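Local coordinates for GH3 beta-N-acetylglucosaminidase (Paenibacillaceae, PDB 6K5J), which hydrolyses terminal beta-linked N-acetylglucosamine, probably from the non-reducing ends of chito-oligosaccharides and related glycans, as a family 3 glycoside hydrolase, at residues E240-T245 with K277-G282; L11-K16 with A314-G319; R35-E40 with H300-Q305. All coordinates share one frame; numbering follows the deposited sequence.

Contact 1 of 3, residues E240-T245 with K277-G282; sequences EKLPAT and KFYGVG
Tyr279 drives its phenol into the bend formed by Lys241, Leu242 and Pro243, and nearly all of the contact is made by the outer half of this one ring. The close packing is at the hydroxyl end. Tyr279 OH donates to Lys241 O, which sits at the ring edge in the ring plane; the modelled separation of 2.4 Å is very short and its exact value doubtful. Pro243 arrives from the opposite direction, its CD 3.5 Å from Tyr279 CZ and 3.2 Å from Tyr279 OH, while its CG comes within 4.1 Å of CE2 of the same ring. CG of Tyr279 is anti to its carbonyl carbon (chi1 -57°), which points the ring at the 240-245 loop.

The touching residues lie in connections of the TIM-barrel-type N-terminal domain: segment 240-245 is in the loop after strand 226-229, and segment 277-282 runs from the loop after helix 273-276 into the first turn of helix 281-291. Lys241 is the centre of an inverse gamma turn, closed by a weak bond from Leu242 N to Glu240 O, and it is the carbonyl of this central residue that the tyrosine engages. A phenylalanine here would keep the ring but would probably leave Lys241 O without its hydroxyl donor and the turn less firmly tied to the neighbouring loop.

Pro243 is buried, packing also on Leu198 and Ile275; Tyr279 also touches Leu246. The outer side is looser. Leu242 and Tyr279 cross obliquely, with Leu242 CD2 4.0 Å from Tyr279 CE1. The exposed chain of Lys241 comes no nearer than its CG, 4.5 Å from Tyr279 OH, and from there leads away from the ring, carrying its amine off toward solvent.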
# COMPACT_ATOMS: atom_id res chain seq x y z
N GLU A 240 -4.60 17.76 -22.59
CA GLU A 240 -3.55 18.62 -22.06
C GLU A 240 -2.57 17.81 -21.21
O GLU A 240 -2.88 16.71 -20.75
CB GLU A 240 -4.13 19.76 -21.24
CG GLU A 240 -5.08 20.65 -22.01
CD GLU A 240 -4.45 21.18 -23.29
OE1 GLU A 240 -3.26 21.55 -23.25
OE2 GLU A 240 -5.14 21.20 -24.33
N LYS A 241 -1.38 18.37 -21.01
CA LYS A 241 -0.35 17.74 -20.18
C LYS A 241 -0.68 18.00 -18.71
O LYS A 241 0.00 18.74 -17.98
CB LYS A 241 1.03 18.25 -20.55
CG LYS A 241 2.15 17.29 -20.18
CD LYS A 241 3.53 17.93 -20.30
CE LYS A 241 4.46 17.05 -21.13
NZ LYS A 241 5.66 17.81 -21.61
N LEU A 242 -1.77 17.37 -18.27
CA LEU A 242 -2.23 17.45 -16.88
C LEU A 242 -2.41 16.02 -16.37
O LEU A 242 -3.15 15.24 -16.99
CB LEU A 242 -3.54 18.22 -16.76
CG LEU A 242 -3.54 19.70 -17.11
CD1 LEU A 242 -4.98 20.22 -17.22
CD2 LEU A 242 -2.76 20.48 -16.07
N PRO A 243 -1.77 15.64 -15.27
CA PRO A 243 -2.06 14.32 -14.69
C PRO A 243 -3.51 14.27 -14.20
O PRO A 243 -4.17 15.30 -14.04
CB PRO A 243 -1.07 14.22 -13.52
CG PRO A 243 -0.79 15.63 -13.14
CD PRO A 243 -0.89 16.45 -14.41
N ALA A 244 -4.00 13.04 -14.00
CA ALA A 244 -5.39 12.86 -13.59
C ALA A 244 -5.73 13.72 -12.38
O ALA A 244 -6.83 14.28 -12.30
CB ALA A 244 -5.65 11.39 -13.27
N THR A 245 -4.80 13.85 -11.43
CA THR A 245 -5.01 14.67 -10.24
C THR A 245 -5.40 16.10 -10.57
O THR A 245 -6.15 16.73 -9.81
CB THR A 245 -3.73 14.67 -9.39
OG1 THR A 245 -3.40 13.32 -9.05
CG2 THR A 245 -3.91 15.50 -8.11
N LYS A 277 7.31 19.03 -8.80
CA LYS A 277 8.37 19.47 -9.70
C LYS A 277 7.83 20.07 -10.99
O LYS A 277 8.47 20.95 -11.57
CB LYS A 277 9.29 18.29 -10.04
CG LYS A 277 10.49 18.66 -10.90
CD LYS A 277 10.89 17.53 -11.84
CE LYS A 277 12.30 17.03 -11.54
NZ LYS A 277 12.72 15.93 -12.46
N PHE A 278 6.66 19.63 -11.45
CA PHE A 278 6.11 20.13 -12.70
C PHE A 278 5.05 21.21 -12.50
O PHE A 278 4.83 22.00 -13.43
CB PHE A 278 5.50 18.98 -13.51
CG PHE A 278 6.49 17.91 -13.91
CD1 PHE A 278 6.77 16.84 -13.07
CD2 PHE A 278 7.14 17.98 -15.14
CE1 PHE A 278 7.68 15.86 -13.44
CE2 PHE A 278 8.05 17.00 -15.51
CZ PHE A 278 8.32 15.94 -14.66
N TYR A 279 4.40 21.26 -11.34
CA TYR A 279 3.28 22.19 -11.18
C TYR A 279 3.36 23.03 -9.91
O TYR A 279 2.84 24.15 -9.90
CB TYR A 279 1.95 21.42 -11.21
CG TYR A 279 1.75 20.61 -12.47
CD1 TYR A 279 1.14 21.16 -13.59
CD2 TYR A 279 2.17 19.28 -12.53
CE1 TYR A 279 0.97 20.41 -14.75
CE2 TYR A 279 2.01 18.53 -13.68
CZ TYR A 279 1.41 19.09 -14.79
OH TYR A 279 1.25 18.33 -15.92
N GLY A 280 4.00 22.54 -8.86
CA GLY A 280 4.07 23.22 -7.56
C GLY A 280 2.94 22.82 -6.63
O GLY A 280 1.83 22.51 -7.05
N VAL A 281 3.22 22.83 -5.32
CA VAL A 281 2.25 22.34 -4.34
C VAL A 281 1.07 23.31 -4.21
O VAL A 281 -0.10 22.89 -4.24
CB VAL A 281 2.91 22.08 -2.98
CG1 VAL A 281 1.86 21.77 -1.91
CG2 VAL A 281 3.93 20.92 -3.09
N GLY A 282 1.35 24.61 -4.05
CA GLY A 282 0.27 25.57 -3.87
C GLY A 282 -0.64 25.65 -5.09
O GLY A 282 -1.87 25.55 -4.97

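Contact 2 of 3, residues L11-K16 with A314-G319; sequences LTLKQK and AAVESG
Leu13 and Val316 reach toward each other tip to tip between the start of helix 13-19 and the end of helix 302-317. From Leu13 CB, which points toward the other helix, the chain continues to CG, set anti to the backbone N (chi1 178°), which aims the branch at Val316; the actual touching is left to the two methyls. Leu13 CD1 rests 3.8 Å from Val316 CG1, and Leu13 CD2 lies 4.0 Å from that same methyl. CD2 also skirts the aliphatic part of the next residue, 4.4 Å from Glu317 CG.

Each partner sits beside a helix terminus. A capping box opens helix 13-19: Gln15 N donates to Thr12 OG1 at 3.1 Å, and Thr12 N returns a bond of 2.9 Å to a lone pair of Gln15 OE1, in the carbonyl plane. Helix 302-317 ends in a Schellman motif at Gly319, whose positive phi lets the backbone turn back on the last helical turn. Helix 323-339 touches both segments: Val316 packs on Ile326, and Lys16 NZ forms a salt bridge with Asp327 OD1.

Since no hydrogen bond or salt bridge crosses between these segments, burial of apolar methyls and van der Waals contact carry it; such forces are weakly directional, and the relative placement of the two helix ends probably depends more on the surrounding packing, such as that of helix 323-339.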
# COMPACT_ATOMS: atom_id res chain seq x y z
N LEU A 11 -19.64 27.35 8.93
CA LEU A 11 -18.20 27.50 8.89
C LEU A 11 -17.80 28.82 8.24
O LEU A 11 -18.45 29.28 7.30
CB LEU A 11 -17.58 26.33 8.12
CG LEU A 11 -17.95 24.97 8.70
CD1 LEU A 11 -17.52 23.87 7.73
CD2 LEU A 11 -17.30 24.78 10.06
N THR A 12 -16.72 29.41 8.75
CA THR A 12 -16.10 30.54 8.07
C THR A 12 -15.40 30.06 6.80
O THR A 12 -15.17 28.86 6.60
CB THR A 12 -15.08 31.22 8.98
OG1 THR A 12 -13.95 30.35 9.14
CG2 THR A 12 -15.70 31.50 10.34
N LEU A 13 -15.03 31.02 5.95
CA LEU A 13 -14.29 30.69 4.74
C LEU A 13 -12.99 29.98 5.07
O LEU A 13 -12.62 29.01 4.40
CB LEU A 13 -14.01 31.95 3.93
CG LEU A 13 -13.20 31.73 2.65
CD1 LEU A 13 -13.84 30.64 1.80
CD2 LEU A 13 -13.08 33.02 1.86
N LYS A 14 -12.27 30.44 6.11
CA LYS A 14 -11.01 29.79 6.45
C LYS A 14 -11.25 28.37 6.95
O LYS A 14 -10.44 27.47 6.68
CB LYS A 14 -10.26 30.61 7.50
CG LYS A 14 -9.22 31.56 6.91
CD LYS A 14 -8.26 32.10 7.98
CE LYS A 14 -7.28 31.02 8.48
NZ LYS A 14 -6.53 30.32 7.39
N GLN A 15 -12.34 28.13 7.68
CA GLN A 15 -12.66 26.77 8.10
C GLN A 15 -13.03 25.90 6.91
O GLN A 15 -12.69 24.71 6.87
CB GLN A 15 -13.80 26.77 9.11
CG GLN A 15 -13.44 27.19 10.51
CD GLN A 15 -14.69 27.29 11.36
OE1 GLN A 15 -15.63 28.02 11.03
NE2 GLN A 15 -14.72 26.52 12.45
N LYS A 16 -13.78 26.44 5.95
CA LYS A 16 -14.14 25.65 4.77
C LYS A 16 -12.90 25.27 3.98
O LYS A 16 -12.75 24.11 3.57
CB LYS A 16 -15.12 26.42 3.88
CG LYS A 16 -16.47 26.72 4.53
CD LYS A 16 -17.39 27.39 3.51
CE LYS A 16 -18.63 27.96 4.17
NZ LYS A 16 -19.50 28.64 3.17
N ALA A 314 -6.41 32.06 -1.27
CA ALA A 314 -6.22 33.15 -2.22
C ALA A 314 -7.04 32.94 -3.49
O ALA A 314 -7.54 33.90 -4.08
CB ALA A 314 -4.73 33.30 -2.56
N ALA A 315 -7.18 31.68 -3.92
CA ALA A 315 -7.95 31.38 -5.12
C ALA A 315 -9.43 31.70 -4.92
O ALA A 315 -10.10 32.17 -5.85
CB ALA A 315 -7.76 29.92 -5.52
N VAL A 316 -9.97 31.44 -3.73
CA VAL A 316 -11.35 31.85 -3.46
C VAL A 316 -11.44 33.36 -3.38
O VAL A 316 -12.39 33.98 -3.90
CB VAL A 316 -11.89 31.19 -2.18
CG1 VAL A 316 -13.31 31.70 -1.86
CG2 VAL A 316 -11.87 29.66 -2.32
N GLU A 317 -10.46 34.00 -2.74
CA GLU A 317 -10.54 35.44 -2.55
C GLU A 317 -10.35 36.21 -3.85
O GLU A 317 -10.85 37.33 -3.97
CB GLU A 317 -9.52 35.87 -1.50
CG GLU A 317 -9.91 35.40 -0.08
CD GLU A 317 -8.92 35.85 0.97
OE1 GLU A 317 -7.75 36.14 0.61
OE2 GLU A 317 -9.31 35.92 2.16
N SER A 318 -9.69 35.60 -4.84
CA SER A 318 -9.48 36.21 -6.14
C SER A 318 -10.54 35.81 -7.16
O SER A 318 -10.42 36.18 -8.33
CB SER A 318 -8.09 35.85 -6.67
OG SER A 318 -8.03 34.48 -7.01
N GLY A 319 -11.55 35.04 -6.76
CA GLY A 319 -12.61 34.65 -7.66
C GLY A 319 -12.29 33.48 -8.57
O GLY A 319 -13.08 33.20 -9.48

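Contact 3 of 3, residues R35-E40 with H300-Q305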
# COMPACT_ATOMS: atom_id res chain seq x y z
N ARG A 35 -0.93 21.14 16.34
CA ARG A 35 -1.85 22.00 17.07
C ARG A 35 -2.25 23.23 16.24
O ARG A 35 -3.43 23.61 16.22
CB ARG A 35 -1.21 22.41 18.39
CG ARG A 35 -2.13 23.05 19.39
CD ARG A 35 -1.41 23.24 20.73
NE ARG A 35 -0.88 21.98 21.25
CZ ARG A 35 -1.58 21.15 22.02
NH1 ARG A 35 -2.83 21.46 22.37
NH2 ARG A 35 -1.03 20.02 22.45
N LYS A 36 -1.29 23.84 15.55
CA LYS A 36 -1.57 25.02 14.74
C LYS A 36 -2.34 24.66 13.48
O LYS A 36 -3.24 25.40 13.05
CB LYS A 36 -0.25 25.73 14.40
CG LYS A 36 0.31 26.53 15.60
CD LYS A 36 1.49 27.46 15.26
CE LYS A 36 1.16 28.91 15.57
NZ LYS A 36 1.70 29.43 16.86
N LEU A 37 -2.01 23.53 12.86
CA LEU A 37 -2.79 23.06 11.70
C LEU A 37 -4.26 22.89 12.07
O LEU A 37 -5.15 23.26 11.29
CB LEU A 37 -2.21 21.74 11.18
CG LEU A 37 -0.87 21.78 10.43
CD1 LEU A 37 -0.31 20.38 10.26
CD2 LEU A 37 -1.02 22.46 9.10
N ILE A 38 -4.52 22.33 13.25
CA ILE A 38 -5.90 22.07 13.65
C ILE A 38 -6.59 23.35 14.10
O ILE A 38 -7.68 23.67 13.63
CB ILE A 38 -5.95 20.99 14.74
CG1 ILE A 38 -5.49 19.64 14.19
CG2 ILE A 38 -7.36 20.89 15.32
CD1 ILE A 38 -5.19 18.61 15.29
N THR A 39 -5.95 24.10 15.01
CA THR A 39 -6.64 25.23 15.65
C THR A 39 -6.55 26.51 14.83
O THR A 39 -7.49 27.31 14.84
CB THR A 39 -6.08 25.48 17.05
OG1 THR A 39 -4.74 25.96 16.95
CG2 THR A 39 -6.11 24.20 17.88
N GLU A 40 -5.46 26.73 14.11
CA GLU A 40 -5.31 27.96 13.35
C GLU A 40 -5.61 27.79 11.87
O GLU A 40 -6.20 28.68 11.26
CB GLU A 40 -3.90 28.52 13.53
CG GLU A 40 -3.61 28.78 15.00
CD GLU A 40 -2.23 29.37 15.24
OE1 GLU A 40 -1.59 29.81 14.26
OE2 GLU A 40 -1.79 29.39 16.41
N HIS A 300 3.92 15.80 4.38
CA HIS A 300 5.17 15.82 5.14
C HIS A 300 5.65 17.20 5.59
O HIS A 300 5.90 17.42 6.79
CB HIS A 300 6.26 15.12 4.31
CG HIS A 300 5.95 13.68 4.02
ND1 HIS A 300 5.79 12.74 5.01
CD2 HIS A 300 5.74 13.04 2.84
CE1 HIS A 300 5.51 11.57 4.46
NE2 HIS A 300 5.47 11.73 3.15
N ARG A 301 5.81 18.13 4.66
CA ARG A 301 6.49 19.39 4.95
C ARG A 301 5.48 20.47 5.31
O ARG A 301 4.64 20.84 4.48
CB ARG A 301 7.33 19.83 3.75
CG ARG A 301 8.17 18.70 3.15
CD ARG A 301 9.45 19.23 2.55
NE ARG A 301 10.23 19.92 3.56
CZ ARG A 301 11.33 20.62 3.31
NH1 ARG A 301 11.78 20.72 2.06
NH2 ARG A 301 11.98 21.21 4.30
N TYR A 302 5.59 21.00 6.53
CA TYR A 302 4.67 22.04 6.99
C TYR A 302 4.62 23.23 6.03
O TYR A 302 3.55 23.81 5.80
CB TYR A 302 5.07 22.50 8.39
CG TYR A 302 4.21 23.62 8.92
CD1 TYR A 302 3.00 23.35 9.54
CD2 TYR A 302 4.61 24.94 8.78
CE1 TYR A 302 2.21 24.37 10.02
CE2 TYR A 302 3.82 25.97 9.26
CZ TYR A 302 2.62 25.68 9.88
OH TYR A 302 1.83 26.71 10.35
N GLU A 303 5.78 23.63 5.49
CA GLU A 303 5.82 24.77 4.57
C GLU A 303 4.93 24.53 3.36
O GLU A 303 4.25 25.44 2.89
CB GLU A 303 7.25 25.04 4.12
CG GLU A 303 8.20 25.47 5.23
CD GLU A 303 8.75 24.29 6.03
OE1 GLU A 303 8.42 23.12 5.70
OE2 GLU A 303 9.52 24.55 6.99
N ARG A 304 4.95 23.30 2.83
CA ARG A 304 4.12 22.98 1.67
C ARG A 304 2.65 22.85 2.06
O ARG A 304 1.77 23.18 1.25
CB ARG A 304 4.63 21.70 1.02
CG ARG A 304 5.95 21.88 0.27
CD ARG A 304 6.65 20.55 0.08
NE ARG A 304 7.74 20.64 -0.89
CZ ARG A 304 8.27 19.60 -1.53
NH1 ARG A 304 7.83 18.37 -1.29
NH2 ARG A 304 9.25 19.79 -2.40
N GLN A 305 2.37 22.39 3.29
CA GLN A 305 0.99 22.35 3.76
C GLN A 305 0.41 23.75 3.85
O GLN A 305 -0.71 24.01 3.39
CB GLN A 305 0.92 21.63 5.11
CG GLN A 305 1.33 20.17 5.05
CD GLN A 305 1.78 19.61 6.38
OE1 GLN A 305 1.86 20.33 7.38
NE2 GLN A 305 2.11 18.31 6.40
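Leu37 inserts its isobutyl end between Tyr302 and Gln305, joining helix 32-39 to helix 302-317. These helices follow strands 21-23 and 296-298, neighbours in a parallel sheet although they come early and late in the domain, so the contact lies where the TIM-barrel-type fold closes on itself.

Along the first segment, Arg35 O serves the helix itself, accepting from Thr39 N and Thr39 OG1, which approach from opposite faces of the carbonyl plane. Lys36 starts out toward the second helix, but its chain bends off after CB. Leu37 then makes the touching contacts. Its CD2 lies 3.9 Å from Tyr302 CE1, the two side chains running antiparallel alongside one another; Tyr302 CG is anti to its N (chi1 178°), which carries the ring out toward the leucine. Leu37 CD1 makes a van der Waals contact with the amide oxygen Gln305 OE1 at 3.6 Å, the glutamine chain lying roughly perpendicular to the leucine. The amide's other end is firmly engaged, Gln305 NE2 donating to Gly24 O and Val298 O, and this fixes which end faces the leucine. Beyond Thr39, a salt bridge within the segment joins Lys36 NZ to Glu40 OE2 at 3.5 Å.

The three contacts nest along the chain: contact 2 closes the widest loop, contact 3 lies inside it, and contact 1 inside both. All belong to the TIM-barrel-type N-terminal domain. Contacts 2 and 3 share helix 302-317, contact 3 at its start and contact 2 at its end, with centres about 17 Å apart; Lys14 CE packs 3.8 Å from Glu40 O between them. The centre of contact 1 is about 22 Å from each of the others, yet Val281 CG1 touches Arg304 O at 3.5 Å. One late helix thus meets two early helices, bringing the ends of the domain's sequence together, while contact 1 joins a loop and a loop-to-helix turn from between them in the chain.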